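Local atomic coordinates of mevalonate kinase, putative (Leishmania major, PDB entry 2HFS), a protein that probably catalyses the ATP-dependent phosphorylation of (R)-mevalonate to (R)-5-phosphomevalonate, a step in isoprenoid and sterol biosynthesis. Residues I37-S42 against G165-Y170; G20-F25 against S110-S115; L188-V193 against Y322-S327; S115-V120 against T160-G165; L279-S284 against A292-A297. One frame throughout, in Å; residues are numbered along the deposited sequence. Where two conformers were deposited one is given.

Contact 1: I37-S42 against G165-Y170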
# COMPACT_ATOMS: atom_id res chain seq x y z
N ILE A 37 -7.38 8.19 4.25
CA ILE A 37 -7.51 6.96 5.01
C ILE A 37 -6.81 5.88 4.20
O ILE A 37 -7.17 5.59 3.06
CB ILE A 37 -9.01 6.61 5.32
CG1 ILE A 37 -9.71 7.76 6.08
CG2 ILE A 37 -9.10 5.28 6.10
CD1 ILE A 37 -11.25 7.58 6.32
N VAL A 38 -5.77 5.32 4.81
CA VAL A 38 -4.99 4.25 4.23
C VAL A 38 -5.17 2.98 5.05
O VAL A 38 -5.29 3.02 6.29
CB VAL A 38 -3.49 4.62 4.13
CG1 VAL A 38 -2.71 3.49 3.48
CG2 VAL A 38 -3.30 5.91 3.34
N ALA A 39 -5.21 1.86 4.35
CA ALA A 39 -5.49 0.60 4.99
C ALA A 39 -4.29 -0.31 4.82
O ALA A 39 -3.92 -0.64 3.68
CB ALA A 39 -6.73 -0.00 4.42
N GLY A 40 -3.68 -0.70 5.93
CA GLY A 40 -2.65 -1.73 5.93
C GLY A 40 -3.33 -3.08 6.04
O GLY A 40 -3.93 -3.40 7.08
N ILE A 41 -3.21 -3.89 4.99
CA ILE A 41 -3.99 -5.12 4.88
C ILE A 41 -3.31 -6.30 5.60
O ILE A 41 -2.13 -6.21 5.97
CB ILE A 41 -4.30 -5.43 3.40
CG1 ILE A 41 -3.02 -5.58 2.56
CG2 ILE A 41 -5.20 -4.31 2.78
CD1 ILE A 41 -3.28 -6.32 1.22
N SER A 42 -4.04 -7.39 5.81
CA SER A 42 -3.49 -8.53 6.58
C SER A 42 -2.40 -9.22 5.81
O SER A 42 -1.47 -9.78 6.40
CB SER A 42 -4.57 -9.60 6.85
OG SER A 42 -5.60 -9.12 7.66
N GLY A 165 0.20 -1.74 10.01
CA GLY A 165 -1.08 -2.33 9.59
C GLY A 165 -2.31 -1.53 10.04
O GLY A 165 -2.17 -0.45 10.62
N GLY A 166 -3.49 -2.06 9.76
CA GLY A 166 -4.76 -1.47 10.22
C GLY A 166 -5.16 -0.24 9.41
O GLY A 166 -4.63 -0.01 8.34
N LEU A 167 -6.13 0.53 9.92
CA LEU A 167 -6.51 1.77 9.28
C LEU A 167 -5.70 2.90 9.86
O LEU A 167 -5.37 2.90 11.05
CB LEU A 167 -8.00 2.05 9.46
CG LEU A 167 -9.00 1.08 8.85
CD1 LEU A 167 -10.40 1.62 9.06
CD2 LEU A 167 -8.74 0.81 7.36
N ILE A 168 -5.36 3.86 9.00
CA ILE A 168 -4.42 4.92 9.32
C ILE A 168 -4.88 6.23 8.70
O ILE A 168 -5.13 6.30 7.50
CB ILE A 168 -3.01 4.54 8.82
CG1 ILE A 168 -2.51 3.31 9.59
CG2 ILE A 168 -2.02 5.74 8.93
CD1 ILE A 168 -1.14 2.82 9.20
N LEU A 169 -4.98 7.25 9.55
CA LEU A 169 -5.27 8.60 9.11
C LEU A 169 -3.97 9.27 8.69
O LEU A 169 -3.01 9.34 9.47
CB LEU A 169 -5.96 9.39 10.23
CG LEU A 169 -6.69 10.70 9.89
CD1 LEU A 169 -7.93 10.43 9.02
CD2 LEU A 169 -7.07 11.41 11.19
N TYR A 170 -3.95 9.77 7.45
CA TYR A 170 -2.75 10.28 6.80
C TYR A 170 -3.01 11.69 6.30
O TYR A 170 -3.94 11.92 5.53
CB TYR A 170 -2.36 9.32 5.66
CG TYR A 170 -1.57 9.82 4.45
CD1 TYR A 170 -1.87 9.34 3.18
CD2 TYR A 170 -0.49 10.70 4.57
CE1 TYR A 170 -1.16 9.73 2.06
CE2 TYR A 170 0.24 11.10 3.45
CZ TYR A 170 -0.11 10.61 2.19
OH TYR A 170 0.58 10.98 1.05

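Contact 2: G20-F25 against S110-S115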
# COMPACT_ATOMS: atom_id res chain seq x y z
N GLY A 20 0.78 -5.27 3.13
CA GLY A 20 0.37 -4.50 1.95
C GLY A 20 -0.48 -3.30 2.32
O GLY A 20 -0.81 -3.11 3.48
N LYS A 21 -0.83 -2.49 1.31
CA LYS A 21 -1.49 -1.20 1.52
C LYS A 21 -2.48 -0.87 0.42
O LYS A 21 -2.17 -1.04 -0.76
CB LYS A 21 -0.44 -0.07 1.55
CG LYS A 21 -1.07 1.34 1.60
CD LYS A 21 -0.48 2.31 0.58
CE LYS A 21 -0.59 1.82 -0.87
NZ LYS A 21 -0.18 2.86 -1.85
N VAL A 22 -3.65 -0.37 0.80
CA VAL A 22 -4.55 0.27 -0.17
C VAL A 22 -4.98 1.64 0.37
O VAL A 22 -5.11 1.82 1.56
CB VAL A 22 -5.82 -0.57 -0.54
CG1 VAL A 22 -5.44 -2.00 -0.93
CG2 VAL A 22 -6.84 -0.59 0.58
N ILE A 23 -5.20 2.60 -0.52
CA ILE A 23 -5.77 3.86 -0.08
C ILE A 23 -7.29 3.80 -0.21
O ILE A 23 -7.83 3.63 -1.31
CB ILE A 23 -5.18 5.04 -0.88
CG1 ILE A 23 -3.67 5.07 -0.73
CG2 ILE A 23 -5.77 6.34 -0.36
CD1 ILE A 23 -2.97 5.77 -1.85
N LEU A 24 -7.97 3.89 0.93
CA LEU A 24 -9.42 3.85 0.93
C LEU A 24 -10.01 5.19 0.54
O LEU A 24 -10.93 5.25 -0.27
CB LEU A 24 -9.96 3.40 2.29
CG LEU A 24 -9.70 1.94 2.66
CD1 LEU A 24 -10.50 1.64 3.90
CD2 LEU A 24 -10.10 1.00 1.51
N PHE A 25 -9.46 6.25 1.12
CA PHE A 25 -9.87 7.63 0.79
C PHE A 25 -8.70 8.57 0.63
O PHE A 25 -7.75 8.53 1.39
CB PHE A 25 -10.77 8.21 1.88
CG PHE A 25 -12.12 7.54 1.97
CD1 PHE A 25 -13.21 8.07 1.28
CD2 PHE A 25 -12.29 6.40 2.73
CE1 PHE A 25 -14.44 7.47 1.34
CE2 PHE A 25 -13.55 5.78 2.81
CZ PHE A 25 -14.63 6.32 2.10
N SER A 110 1.88 -2.89 -8.95
CA SER A 110 1.76 -1.45 -8.74
C SER A 110 0.51 -1.07 -7.93
O SER A 110 -0.59 -1.54 -8.21
CB SER A 110 1.79 -0.73 -10.10
OG SER A 110 1.62 0.65 -9.94
N GLY A 111 0.71 -0.25 -6.90
CA GLY A 111 -0.40 0.30 -6.10
C GLY A 111 -0.63 -0.32 -4.72
O GLY A 111 -1.30 0.27 -3.84
N ILE A 112 -0.07 -1.51 -4.52
CA ILE A 112 -0.31 -2.31 -3.31
C ILE A 112 0.74 -2.07 -2.20
O ILE A 112 0.71 -2.73 -1.13
CB ILE A 112 -0.36 -3.79 -3.68
CG1 ILE A 112 -1.30 -4.56 -2.74
CG2 ILE A 112 1.06 -4.38 -3.69
CD1 ILE A 112 -2.79 -4.09 -2.78
N GLY A 113 1.66 -1.13 -2.45
CA GLY A 113 2.74 -0.78 -1.49
C GLY A 113 3.76 -1.89 -1.23
O GLY A 113 4.35 -1.96 -0.14
N ALA A 114 3.98 -2.73 -2.24
CA ALA A 114 4.80 -3.92 -2.07
C ALA A 114 6.27 -3.62 -1.80
O ALA A 114 6.93 -4.38 -1.07
CB ALA A 114 4.67 -4.83 -3.29
N SER A 115 6.78 -2.53 -2.38
CA SER A 115 8.17 -2.17 -2.14
C SER A 115 8.38 -1.81 -0.66
O SER A 115 9.37 -2.23 -0.06
CB SER A 115 8.68 -1.11 -3.14
OG SER A 115 8.19 0.19 -2.88
O HOH W 1 -3.16 2.19 -3.26

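Contact 3: L188-V193 against Y322-S327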
# COMPACT_ATOMS: atom_id res chain seq x y z
N LEU A 188 -12.98 -5.60 7.28
CA LEU A 188 -13.24 -5.11 5.93
C LEU A 188 -12.88 -6.23 4.95
O LEU A 188 -11.75 -6.66 4.89
CB LEU A 188 -12.34 -3.89 5.63
CG LEU A 188 -12.70 -2.44 5.92
CD1 LEU A 188 -13.64 -2.23 7.04
CD2 LEU A 188 -11.54 -1.49 5.97
N TYR A 189 -13.87 -6.67 4.19
CA TYR A 189 -13.71 -7.65 3.15
C TYR A 189 -13.49 -6.91 1.81
O TYR A 189 -14.42 -6.32 1.26
CB TYR A 189 -14.94 -8.57 3.09
CG TYR A 189 -15.13 -9.45 4.32
CD1 TYR A 189 -16.06 -9.12 5.31
CD2 TYR A 189 -14.40 -10.63 4.47
CE1 TYR A 189 -16.24 -9.93 6.43
CE2 TYR A 189 -14.58 -11.46 5.59
CZ TYR A 189 -15.50 -11.09 6.56
OH TYR A 189 -15.67 -11.90 7.67
N LEU A 190 -12.24 -6.92 1.32
CA LEU A 190 -11.85 -6.17 0.14
C LEU A 190 -11.62 -7.04 -1.09
O LEU A 190 -11.08 -8.15 -1.00
CB LEU A 190 -10.56 -5.36 0.42
CG LEU A 190 -10.59 -4.34 1.56
CD1 LEU A 190 -9.25 -3.60 1.70
CD2 LEU A 190 -11.71 -3.34 1.36
N VAL A 191 -12.03 -6.52 -2.26
CA VAL A 191 -11.57 -7.11 -3.53
C VAL A 191 -10.69 -6.02 -4.15
O VAL A 191 -11.14 -4.90 -4.34
CB VAL A 191 -12.72 -7.47 -4.50
CG1 VAL A 191 -12.15 -8.07 -5.77
CG2 VAL A 191 -13.69 -8.46 -3.88
N VAL A 192 -9.43 -6.33 -4.39
CA VAL A 192 -8.55 -5.37 -5.02
C VAL A 192 -8.22 -5.89 -6.41
O VAL A 192 -7.98 -7.08 -6.59
CB VAL A 192 -7.26 -5.11 -4.21
CG1 VAL A 192 -6.38 -4.05 -4.92
CG2 VAL A 192 -7.60 -4.69 -2.77
N VAL A 193 -8.23 -4.99 -7.40
CA VAL A 193 -8.12 -5.42 -8.81
C VAL A 193 -6.97 -4.69 -9.50
O VAL A 193 -6.90 -3.46 -9.44
CB VAL A 193 -9.45 -5.14 -9.56
CG1 VAL A 193 -9.36 -5.52 -11.02
CG2 VAL A 193 -10.63 -5.85 -8.91
N TYR A 322 -8.42 -9.39 -0.36
CA TYR A 322 -7.59 -8.91 0.72
C TYR A 322 -8.51 -8.50 1.87
O TYR A 322 -9.71 -8.30 1.67
CB TYR A 322 -6.73 -7.73 0.24
CG TYR A 322 -5.56 -8.11 -0.68
CD1 TYR A 322 -5.05 -7.21 -1.62
CD2 TYR A 322 -4.96 -9.37 -0.59
CE1 TYR A 322 -3.96 -7.55 -2.46
CE2 TYR A 322 -3.88 -9.73 -1.43
CZ TYR A 322 -3.38 -8.81 -2.34
OH TYR A 322 -2.31 -9.13 -3.15
N THR A 323 -7.97 -8.41 3.08
CA THR A 323 -8.78 -7.98 4.23
C THR A 323 -8.06 -6.97 5.11
O THR A 323 -6.83 -6.93 5.19
CB THR A 323 -9.23 -9.16 5.13
OG1 THR A 323 -8.09 -9.78 5.72
CG2 THR A 323 -9.91 -10.29 4.34
N VAL A 324 -8.86 -6.14 5.78
CA VAL A 324 -8.36 -5.30 6.84
C VAL A 324 -8.89 -5.80 8.17
O VAL A 324 -10.08 -6.05 8.35
CB VAL A 324 -8.74 -3.83 6.64
CG1 VAL A 324 -8.11 -2.98 7.74
CG2 VAL A 324 -8.30 -3.35 5.26
N GLN A 325 -7.96 -5.95 9.10
CA GLN A 325 -8.26 -6.50 10.41
C GLN A 325 -8.78 -5.41 11.33
O GLN A 325 -8.29 -4.27 11.28
CB GLN A 325 -6.99 -7.11 10.97
CG GLN A 325 -7.25 -8.15 12.02
CD GLN A 325 -5.97 -8.59 12.69
OE1 GLN A 325 -6.00 -9.15 13.79
NE2 GLN A 325 -4.83 -8.34 12.02
N PRO A 326 -9.77 -5.73 12.17
CA PRO A 326 -10.25 -4.80 13.19
C PRO A 326 -9.17 -4.53 14.22
O PRO A 326 -8.43 -5.44 14.58
CB PRO A 326 -11.41 -5.55 13.85
CG PRO A 326 -11.78 -6.62 12.88
CD PRO A 326 -10.52 -7.00 12.20
N SER A 327 -9.11 -3.29 14.69
CA SER A 327 -8.13 -2.87 15.68
C SER A 327 -8.45 -3.40 17.08
O SER A 327 -7.55 -3.63 17.88
CB SER A 327 -8.07 -1.35 15.71
OG SER A 327 -9.32 -0.81 16.11

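Contact 4: S115-V120 against T160-G165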
# COMPACT_ATOMS: atom_id res chain seq x y z
N SER A 115 6.78 -2.53 -2.38
CA SER A 115 8.17 -2.17 -2.14
C SER A 115 8.38 -1.81 -0.66
O SER A 115 9.37 -2.23 -0.06
CB SER A 115 8.68 -1.11 -3.14
OG SER A 115 8.19 0.19 -2.88
N ALA A 116 7.43 -1.07 -0.07
CA ALA A 116 7.47 -0.82 1.37
C ALA A 116 7.37 -2.11 2.19
O ALA A 116 8.11 -2.25 3.16
CB ALA A 116 6.39 0.18 1.79
N SER A 117 6.47 -3.02 1.82
CA SER A 117 6.32 -4.32 2.53
C SER A 117 7.63 -5.07 2.53
O SER A 117 7.99 -5.69 3.54
CB SER A 117 5.22 -5.20 1.92
OG SER A 117 4.10 -4.43 1.49
N ASP A 118 8.32 -5.00 1.39
CA ASP A 118 9.68 -5.56 1.21
C ASP A 118 10.65 -4.97 2.23
O ASP A 118 11.20 -5.72 3.06
CB ASP A 118 10.12 -5.31 -0.24
CG ASP A 118 11.51 -5.89 -0.58
OD1 ASP A 118 12.19 -6.49 0.29
OD2 ASP A 118 11.98 -5.78 -1.72
N VAL A 119 10.86 -3.64 2.20
CA VAL A 119 11.84 -3.03 3.11
C VAL A 119 11.41 -3.13 4.57
O VAL A 119 12.26 -3.20 5.44
CB VAL A 119 12.29 -1.58 2.74
CG1 VAL A 119 13.16 -1.60 1.48
CG2 VAL A 119 11.10 -0.62 2.55
N VAL A 120 10.10 -3.17 4.83
CA VAL A 120 9.66 -3.34 6.22
C VAL A 120 10.06 -4.73 6.72
O VAL A 120 10.73 -4.86 7.75
CB VAL A 120 8.16 -3.08 6.41
CG1 VAL A 120 7.67 -3.58 7.76
CG2 VAL A 120 7.87 -1.56 6.27
N THR A 160 4.47 3.30 6.50
CA THR A 160 3.75 3.38 7.75
C THR A 160 2.66 2.29 7.81
O THR A 160 2.49 1.61 8.83
CB THR A 160 3.17 4.81 7.95
OG1 THR A 160 4.26 5.76 8.03
CG2 THR A 160 2.52 4.93 9.32
N ALA A 161 1.92 2.10 6.71
CA ALA A 161 0.94 1.02 6.65
C ALA A 161 1.61 -0.35 6.76
O ALA A 161 1.13 -1.25 7.47
CB ALA A 161 0.16 1.10 5.31
N ALA A 162 2.72 -0.53 6.04
CA ALA A 162 3.45 -1.79 6.08
C ALA A 162 4.00 -2.13 7.49
O ALA A 162 4.02 -3.30 7.89
CB ALA A 162 4.57 -1.77 5.03
N THR A 163 4.42 -1.12 8.23
CA THR A 163 4.97 -1.34 9.57
C THR A 163 3.89 -1.60 10.62
O THR A 163 4.04 -2.50 11.46
CB THR A 163 5.82 -0.15 10.03
OG1 THR A 163 5.05 1.04 9.93
CG2 THR A 163 6.98 0.08 9.09
N TYR A 164 2.83 -0.80 10.58
CA TYR A 164 1.80 -0.82 11.63
C TYR A 164 0.55 -1.62 11.29
O TYR A 164 -0.12 -2.08 12.19
CB TYR A 164 1.37 0.62 12.04
CG TYR A 164 2.47 1.45 12.66
CD1 TYR A 164 2.83 1.27 14.00
CD2 TYR A 164 3.18 2.38 11.90
CE1 TYR A 164 3.86 2.04 14.58
CE2 TYR A 164 4.21 3.13 12.45
CZ TYR A 164 4.55 2.95 13.79
OH TYR A 164 5.56 3.70 14.32
N GLY A 165 0.20 -1.74 10.01
CA GLY A 165 -1.08 -2.33 9.59
C GLY A 165 -2.31 -1.53 10.04
O GLY A 165 -2.17 -0.45 10.62

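Contact 5: L279-S284 against A292-A297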
# COMPACT_ATOMS: atom_id res chain seq x y z
N LEU A 279 -20.36 -2.70 -1.83
CA LEU A 279 -20.89 -1.60 -1.04
C LEU A 279 -20.33 -0.28 -1.56
O LEU A 279 -21.00 0.74 -1.53
CB LEU A 279 -20.56 -1.75 0.45
CG LEU A 279 -21.03 -2.99 1.20
CD1 LEU A 279 -20.67 -2.86 2.67
CD2 LEU A 279 -22.53 -3.18 0.99
N GLY A 280 -19.09 -0.32 -2.05
CA GLY A 280 -18.46 0.81 -2.72
C GLY A 280 -17.27 0.31 -3.52
O GLY A 280 -16.76 -0.76 -3.24
N ALA A 281 -16.82 1.10 -4.50
CA ALA A 281 -15.67 0.71 -5.31
C ALA A 281 -15.07 1.95 -5.95
O ALA A 281 -15.80 2.86 -6.36
CB ALA A 281 -16.09 -0.27 -6.38
N LYS A 282 -13.75 1.98 -6.04
CA LYS A 282 -13.09 3.19 -6.53
C LYS A 282 -11.67 2.85 -6.89
O LYS A 282 -11.11 1.85 -6.41
CB LYS A 282 -13.09 4.29 -5.45
CG LYS A 282 -12.43 3.87 -4.11
CD LYS A 282 -12.45 4.99 -3.07
CE LYS A 282 -11.44 6.12 -3.37
NZ LYS A 282 -10.04 5.68 -3.09
N LEU A 283 -11.06 3.70 -7.70
CA LEU A 283 -9.63 3.59 -7.93
C LEU A 283 -8.91 3.79 -6.61
O LEU A 283 -9.42 4.45 -5.71
CB LEU A 283 -9.15 4.63 -8.94
CG LEU A 283 -9.18 6.13 -8.66
CD1 LEU A 283 -7.98 6.70 -7.83
CD2 LEU A 283 -9.21 6.79 -10.06
N SER A 284 -7.72 3.22 -6.49
CA SER A 284 -6.94 3.34 -5.25
C SER A 284 -5.53 3.76 -5.59
O SER A 284 -4.81 3.02 -6.25
CB SER A 284 -6.91 2.01 -4.50
OG SER A 284 -6.10 2.12 -3.34
N ALA A 292 -7.79 -0.82 -8.31
CA ALA A 292 -9.04 -0.37 -7.73
C ALA A 292 -9.33 -1.24 -6.53
O ALA A 292 -8.77 -2.33 -6.39
CB ALA A 292 -10.19 -0.48 -8.74
N VAL A 293 -10.21 -0.74 -5.66
CA VAL A 293 -10.60 -1.45 -4.45
C VAL A 293 -12.12 -1.45 -4.32
O VAL A 293 -12.76 -0.43 -4.59
CB VAL A 293 -9.93 -0.83 -3.19
CG1 VAL A 293 -10.26 0.68 -3.03
CG2 VAL A 293 -10.34 -1.59 -1.97
N ALA A 294 -12.69 -2.60 -3.96
CA ALA A 294 -14.13 -2.70 -3.74
C ALA A 294 -14.34 -3.16 -2.30
O ALA A 294 -13.54 -3.96 -1.78
CB ALA A 294 -14.75 -3.70 -4.71
N LEU A 295 -15.39 -2.65 -1.65
CA LEU A 295 -15.77 -3.12 -0.31
C LEU A 295 -16.95 -4.08 -0.40
O LEU A 295 -17.98 -3.75 -0.98
CB LEU A 295 -16.12 -1.96 0.61
CG LEU A 295 -16.57 -2.27 2.03
CD1 LEU A 295 -15.43 -2.83 2.92
CD2 LEU A 295 -17.17 -1.04 2.66
N ALA A 296 -16.79 -5.26 0.19
CA ALA A 296 -17.86 -6.27 0.21
C ALA A 296 -18.50 -6.30 1.59
O ALA A 296 -17.85 -5.94 2.58
CB ALA A 296 -17.29 -7.65 -0.15
N ALA A 297 -19.75 -6.75 1.68
CA ALA A 297 -20.47 -6.75 2.96
C ALA A 297 -20.09 -7.95 3.82
O ALA A 297 -20.28 -7.93 5.04
CB ALA A 297 -21.98 -6.71 2.74

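Contact 1: I37-S42 against G165-Y170
Val38 and Ile168 form an antiparallel hydrogen-bonded pair, and the side chain of Val38 can be followed outward from it. Its CB stands 4.1 Å from Ile168 O, the carbonyl that takes the nearly straight bond from Val38 N (2.9 Å, 177° at the hydrogen). CG2, beside the backbone N, slants to the ring of Tyr170 and touches its CD1 at 3.7 Å; CG1, anti to that N (chi1 -178°), packs on Lys21 and Ala161. A beta-branched valine suits the place, serving both directions with a short side chain. On the other face Ala39 CB meets the tip of Leu167, CD2, at 3.7 Å, the small methyl giving the leucine space to lean across. Farther along, Gly40 N bonds to Gly166 O at 2.7 Å. Gly40 CA comes within 4.0 Å of Gly165 CA, which the bare CA of Gly40 permits, since a CB on it would run into Gly165, and the positive phi of Gly165 and Gly166 turns the chain out of helix 157-164 into its strand. Strand 36-52 runs between strands 17-25 and 166-172; helix 157-164 covers the Val38 and Ile168 face, while Val324 of strand 318-324 packs on Ala39 and Leu167.

Contact 2: G20-F25 against S110-S115
Val22 and Ile112 lie alongside each other with their side chains pointing the same way, and Val22 CG1 touches Ile112 CD1 at 3.8 Å. The delta methyl of Ile112 also rests 3.7 Å from Lys21 O, so one isoleucine tip covers both a methyl and the backbone beside it. Lys21, one residue earlier in the strand, takes a different course: its chain bends at chi2 (-132°) and chi3 (57°), which carries CE to 3.4 Å from Gly111 O. Lysine suits the place because its aliphatic chain can pass the Gly111 carbonyl before its charged end, NZ, meets Asp158 in a salt bridge. The backbones meet through Lys21 N and Ile112 O, 2.9 Å apart, with the donor well above the carbonyl plane. A water gives a hydrogen bond to Gly111 O (2.7 Å) and takes weak ones from Lys21 NZ and Ile23 N. Gly113, with positive phi, is the N-cap of helix 114-130 and lets the loop turn close past Lys21. This glycine-rich turn is consistent with the phosphate-binding loop of GHMP kinases. Strand 36-52 flanks strand 17-25, placing Ala39 by Val22; Phe25 packs on helix 242-258, while Tyr322 of strand 318-324 and Leu106 pack on Ile112.

Contact 3: L188-V193 against Y322-S327
Leu188 and Val324 make the dense end of this antiparallel pairing: they lie side by side, pointing the same way, with Leu188 CD2 3.7 Å from Val324 CB. Leu190 CD1 then comes at a slant to Val324 CG2, also at 3.7 Å; with CG1 of Val324 anti to the backbone N (chi1 -177°), CG2 is left beside that N, where it serves both leucines. At the far end of the same face Val192 and Tyr322 cross at about a right angle, Val192 CG2 lying 3.8 Å from ring atom CD1 of Tyr322. The branched aliphatic Leu188, Leu190, Val192 and Val324 fit here because the face is buried. Beneath them the backbone is well bonded: Val324 N gives to a lone pair of Leu188 O at 3.1 Å, and Leu190 N to Tyr322 O at 2.9 Å.

The other face is looser. Tyr189 and Thr323 form a non-hydrogen-bonded pair, both partly exposed, and the closest side-chain approach is Thr323 CB to Leu188 O at 3.6 Å. A threonine is apt on such a face, since its OG1 bonds to Ser42 OG; past Val324 the chain leaves the sheet and becomes more exposed. Strand 188-194 has strand 291-296 as its second neighbour. Helix 299-312 lays Arg302 against Tyr189 and Thr323, while strand 36-52 brings Ile41 onto Val324, and Tyr322 OH bonds to Val107 N.

Contact 4: S115-V120 against T160-G165
Ser117, whose backbone N lies 3.9 Å from Ala162 CB, has two carbonyls within hydrogen-bonding reach of its hydroxyl, Gly113 O at the N-cap one turn back and, the stronger partner, Tyr19 O; they share its single proton. Serine suits the place: small enough for a close helix pair, it spends its polar end on backbone oxygens and not across the interface, which is apolar. At the centre of that interface is Ala162. Its methyl points into the other helix, 4.2 Å from Ala116 CB and 3.5 Å from Val120 CG2. With only alanines and a serine at this end, Ser117 CA and Ala162 CA come to 5.2 Å, and the helix segments cross at -46° with axes 8.6 Å apart. Helix 114-130, which springs from the glycine-rich loop characteristic of GHMP kinases, is thereby packed on helix 157-164 within the N-terminal family domain. Where the backbones are farther apart, Val120 takes up the contact. Its CG1, anti to the backbone N (chi1 166°), lies 3.7 Å from Ala162 O, while the Val120 and Thr163 side chains cross at about a right angle, bringing CG2 to the Thr163 methyl; Thr163 was deposited in two conformers, so the closeness of that touch is doubtful. Val120 also touches Ala143 of helix 136-146, and one turn later Arg124 NH2 bonds to Thr163 O.

Contact 5: L279-S284 against A292-A297
Leu279-Ser284 and Ala292-Ala297 are the two arms of an antiparallel hairpin, in which strands 280-284 and 292-296 run at 155° with axes 4.4 Å apart at closest, held at its middle by Lys282 N to Val293 O (3.0 Å) and Val293 N to Lys282 O (2.8 Å). At the open end Leu279 N gives to Leu295 O at 2.7 Å. There Leu279 lies against the partner strand: CD1 meets Leu295 CD2 at 3.9 Å, the two chains crossing at a slant, and CD2 reaches Ala297 CB at 4.0 Å. A forked leucine suits a spot with an apolar neighbour for each branch. Ala281 and Ala294 put only methyls side by side, CB to CB 4.0 Å, on a face that packs against Cys273 of helix 264-275. On the other face Lys282 and Val293 lie side by side, and Val293 CG1 touches both Lys282 CG and Ser284 CB. The lysine then curls back, bent at chi3 (-74°) and chi4 (-73°), and NZ bonds to Leu283 O at 3.0 Å. The same NZ forms a salt bridge with Glu27 and a hydrogen bond to Leu24 O, while Ser284 OG bonds to Ile23 N. The aliphatic part of the lysine thus belongs to the hairpin and its polar end to strand 17-25 and its loop; the Glu27 carboxylate would balance the buried charge while two carbonyls help to hold the ammonium, probably favouring its protonated form.

In the fold
All five contacts are largely buried, contact 2 closest to the centre of the chain and contact 5 farthest from it, while contact 3 becomes more exposed at its C-terminal end. Contacts 1 and 2 use neighbouring strands of the mixed sheet; contacts 3 and 5 share the four-stranded antiparallel sheet, joined where strand 188-194 bonds to strand 291-296. Contact 4 packs helices beside the mixed sheet and shares Gly165 with contact 1 and Ser115 with contact 2. Backbone bonds dominate contacts 1, 3 and 5, whereas contact 4 has none across it. Between the sheets, apolar packing joins contacts 2 and 3, and polar bonds join contacts 5 and 2.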